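Local coordinates for glutamate--cysteine ligase GshA (Methylobacillus flagellatus KT, PDB 3K1T), which is probably a ligase that joins glutamate to cysteine to make gamma-glutamylcysteine, at residues A[79-90]-A[348-356]. Sequence-based numbering, arbitrary orientation.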
loop_
_atom_site.group_PDB
_atom_site.type_symbol
_atom_site.label_atom_id
_atom_site.label_comp_id
_atom_site.label_asym_id
_atom_site.label_seq_id
_atom_site.Cartn_x
_atom_site.Cartn_y
_atom_site.Cartn_z
ATOM N N LEU A 79 2.183 -5.505 -2.043
ATOM C CA LEU A 79 1.275 -4.906 -1.060
ATOM C C LEU A 79 1.958 -4.818 0.316
ATOM O O LEU A 79 1.856 -3.814 1.021
ATOM C CB LEU A 79 0.007 -5.738 -0.965
ATOM C CG LEU A 79 -1.107 -5.238 -0.044
ATOM C CD1 LEU A 79 -1.752 -4.088 -0.760
ATOM C CD2 LEU A 79 -2.168 -6.345 0.190
ATOM N N CYS A 80 2.678 -5.869 0.693
ATOM C CA CYS A 80 3.457 -5.852 1.945
ATOM C C CYS A 80 4.534 -4.823 1.959
ATOM O O CYS A 80 4.753 -4.129 2.978
ATOM C CB CYS A 80 4.150 -7.192 2.209
ATOM S SG CYS A 80 3.093 -8.477 2.645
ATOM N N ILE A 81 5.262 -4.721 0.866
ATOM C CA ILE A 81 6.340 -3.751 0.732
ATOM C C ILE A 81 5.809 -2.318 0.884
ATOM O O ILE A 81 6.396 -1.476 1.614
ATOM C CB ILE A 81 7.140 -3.933 -0.591
ATOM C CG1 ILE A 81 7.826 -5.301 -0.582
ATOM C CG2 ILE A 81 8.115 -2.719 -0.855
ATOM C CD1 ILE A 81 8.323 -5.798 -1.969
ATOM N N GLN A 82 4.690 -2.032 0.207
ATOM C CA GLN A 82 4.116 -0.706 0.276
ATOM C C GLN A 82 3.670 -0.370 1.712
ATOM O O GLN A 82 3.945 0.722 2.233
ATOM C CB GLN A 82 2.935 -0.597 -0.697
ATOM C CG GLN A 82 2.378 0.804 -0.830
ATOM C CD GLN A 82 1.212 0.827 -1.810
ATOM O OE1 GLN A 82 1.409 0.961 -3.016
ATOM N NE2 GLN A 82 0.031 0.699 -1.296
ATOM N N ALA A 83 3.019 -1.332 2.372
ATOM C CA ALA A 83 2.572 -1.116 3.743
ATOM C C ALA A 83 3.777 -0.939 4.679
ATOM O O ALA A 83 3.749 -0.149 5.601
ATOM C CB ALA A 83 1.671 -2.296 4.195
ATOM N N ALA A 84 4.832 -1.711 4.461
ATOM C CA ALA A 84 6.046 -1.572 5.267
ATOM C C ALA A 84 6.649 -0.178 5.051
ATOM O O ALA A 84 7.097 0.451 5.998
ATOM C CB ALA A 84 7.083 -2.643 4.894
HETATM N N MSE A 85 6.636 0.323 3.823
HETATM C CA MSE A 85 7.084 1.711 3.586
HETATM C C MSE A 85 6.276 2.771 4.325
HETATM O O MSE A 85 6.839 3.708 4.894
HETATM C CB MSE A 85 7.114 2.067 2.092
HETATM C CG MSE A 85 8.240 1.400 1.403
HETATM SE SE MSE A 85 8.142 1.760 -0.537
HETATM C CE MSE A 85 10.090 1.624 -0.897
ATOM N N VAL A 86 4.964 2.606 4.351
ATOM C CA VAL A 86 4.095 3.480 5.168
ATOM C C VAL A 86 4.493 3.406 6.644
ATOM O O VAL A 86 4.637 4.425 7.300
ATOM C CB VAL A 86 2.600 3.091 4.981
ATOM C CG1 VAL A 86 1.682 3.884 5.953
ATOM C CG2 VAL A 86 2.178 3.342 3.511
ATOM N N ALA A 87 4.661 2.191 7.175
ATOM C CA ALA A 87 5.081 1.996 8.568
ATOM C C ALA A 87 6.408 2.707 8.856
ATOM O O ALA A 87 6.525 3.425 9.848
ATOM C CB ALA A 87 5.200 0.491 8.917
ATOM N N VAL A 88 7.402 2.516 7.997
ATOM C CA VAL A 88 8.666 3.244 8.123
ATOM C C VAL A 88 8.464 4.767 8.168
ATOM O O VAL A 88 9.054 5.452 9.018
ATOM C CB VAL A 88 9.629 2.857 7.007
ATOM C CG1 VAL A 88 10.863 3.842 6.933
ATOM C CG2 VAL A 88 10.045 1.382 7.162
ATOM N N GLU A 89 7.665 5.307 7.256
ATOM C CA GLU A 89 7.408 6.742 7.220
ATOM C C GLU A 89 6.696 7.290 8.457
ATOM O O GLU A 89 6.890 8.452 8.786
ATOM C CB GLU A 89 6.574 7.120 5.993
ATOM C CG GLU A 89 7.296 6.937 4.688
ATOM C CD GLU A 89 6.366 7.080 3.477
ATOM O OE1 GLU A 89 5.308 7.740 3.630
ATOM O OE2 GLU A 89 6.703 6.528 2.401
ATOM N N LYS A 90 5.875 6.480 9.139
ATOM C CA LYS A 90 5.149 6.925 10.336
ATOM C C LYS A 90 5.959 6.712 11.607
ATOM O O LYS A 90 5.903 7.540 12.514
ATOM C CB LYS A 90 3.818 6.169 10.505
ATOM C CG LYS A 90 2.785 6.631 9.501
ATOM C CD LYS A 90 1.475 5.929 9.640
ATOM C CE LYS A 90 0.569 6.388 8.508
ATOM N NZ LYS A 90 -0.639 5.588 8.441
HETATM N N MSE A 348 -1.018 -7.521 9.454
HETATM C CA MSE A 348 -1.083 -6.100 9.235
HETATM C C MSE A 348 0.284 -5.471 9.361
HETATM O O MSE A 348 1.103 -5.930 10.160
HETATM C CB MSE A 348 -2.060 -5.447 10.207
HETATM C CG MSE A 348 -3.534 -5.805 9.832
HETATM SE SE MSE A 348 -4.721 -5.853 11.375
HETATM C CE MSE A 348 -3.882 -7.343 12.292
HETATM N N MSE A 349 0.529 -4.454 8.543
HETATM C CA MSE A 349 1.658 -3.537 8.715
HETATM C C MSE A 349 1.108 -2.121 8.701
HETATM O O MSE A 349 0.208 -1.796 7.900
HETATM C CB MSE A 349 2.722 -3.784 7.635
HETATM C CG MSE A 349 3.204 -5.215 7.672
HETATM SE SE MSE A 349 4.800 -5.489 6.532
HETATM C CE MSE A 349 6.053 -4.854 7.859
ATOM N N ASP A 350 1.559 -1.296 9.637
ATOM C CA ASP A 350 0.844 -0.048 9.960
ATOM C C ASP A 350 -0.627 -0.463 10.171
ATOM O O ASP A 350 -0.881 -1.537 10.757
ATOM C CB ASP A 350 1.037 1.049 8.888
ATOM C CG ASP A 350 0.445 2.398 9.318
ATOM O OD1 ASP A 350 0.783 2.851 10.394
ATOM O OD2 ASP A 350 -0.375 2.981 8.614
ATOM N N HIS A 351 -1.609 0.301 9.686
ATOM C CA HIS A 351 -3.012 -0.117 9.919
ATOM C C HIS A 351 -3.633 -0.813 8.696
ATOM O O HIS A 351 -4.855 -0.811 8.539
ATOM C CB HIS A 351 -3.868 1.063 10.386
ATOM C CG HIS A 351 -3.841 2.264 9.471
ATOM N ND1 HIS A 351 -3.232 3.458 9.826
ATOM C CD2 HIS A 351 -4.356 2.456 8.229
ATOM C CE1 HIS A 351 -3.392 4.331 8.841
ATOM N NE2 HIS A 351 -4.076 3.754 7.866
ATOM N N PHE A 352 -2.809 -1.405 7.835
ATOM C CA PHE A 352 -3.275 -2.038 6.596
ATOM C C PHE A 352 -3.186 -3.550 6.690
ATOM O O PHE A 352 -2.162 -4.107 7.130
ATOM C CB PHE A 352 -2.458 -1.541 5.403
ATOM C CG PHE A 352 -2.658 -0.088 5.133
ATOM C CD1 PHE A 352 -3.917 0.376 4.723
ATOM C CD2 PHE A 352 -1.668 0.803 5.337
ATOM C CE1 PHE A 352 -4.122 1.734 4.482
ATOM C CE2 PHE A 352 -1.885 2.180 5.132
ATOM C CZ PHE A 352 -3.120 2.629 4.723
ATOM N N VAL A 353 -4.249 -4.218 6.257
ATOM C CA VAL A 353 -4.223 -5.674 6.152
ATOM C C VAL A 353 -3.430 -6.094 4.915
ATOM O O VAL A 353 -3.750 -5.679 3.792
ATOM C CB VAL A 353 -5.640 -6.257 6.098
ATOM C CG1 VAL A 353 -5.581 -7.778 5.928
ATOM C CG2 VAL A 353 -6.488 -5.797 7.341
ATOM N N VAL A 354 -2.393 -6.912 5.101
ATOM C CA VAL A 354 -1.528 -7.315 3.992
ATOM C C VAL A 354 -1.724 -8.752 3.511
ATOM O O VAL A 354 -1.282 -9.113 2.406
ATOM C CB VAL A 354 -0.034 -7.037 4.286
ATOM C CG1 VAL A 354 0.144 -5.531 4.513
ATOM C CG2 VAL A 354 0.515 -7.907 5.471
ATOM N N GLY A 355 -2.447 -9.547 4.292
ATOM C CA GLY A 355 -2.662 -10.953 3.955
ATOM C C GLY A 355 -2.762 -11.786 5.213
ATOM O O GLY A 355 -3.206 -11.307 6.249
ATOM N N GLY A 356 -2.322 -13.035 5.116
ATOM C CA GLY A 356 -2.338 -13.964 6.231
ATOM C C GLY A 356 -2.347 -15.405 5.790
ATOM O O GLY A 356 -2.020 -15.711 4.625
#
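D350 turns its carboxylate trans to its own backbone N (chi1 -172°), and K90 runs almost fully extended beyond CG, crossing it at about a right angle. K90 NZ thereby meets D350 OD2 at 2.6 Å, on the syn side and 27° out of the carboxylate plane, in a salt bridge that closes one end of the interface between helix 79-90 and the hairpin 348-356. The same oxygen also has V86 CG1 beside it at 3.5 Å and lies above one face of the H351 ring, offset toward the rim. That imidazole stacks on W37 and, through NE2, hydrogen-bonds E89 of the second subunit, which links this corner to the dimer interface. D350 and H351 are the central residues of a type II' turn, pinned by reciprocal backbone bonds between M349 and F352. Away from the turn, along the helix toward C80, the contact is apolar: A83 CB fits against V354 CG1 at 3.6 Å and M349 CB at 3.9 Å, while V86 CG1 comes to the edge of the F352 ring. The selenomethionine M349 brings its methyl CE to A84 CB, and C80 SG rests on V354 CB at 3.8 Å. An alanine in place of D350 would probably leave K90 with only a long, weak pairing to E89 of the second subunit, freer to swing away. Small helix residues thus allow close hairpin packing, while the salt bridge ties the turn to the helix, exposed K90 probably offsetting part of the cost of burying D350.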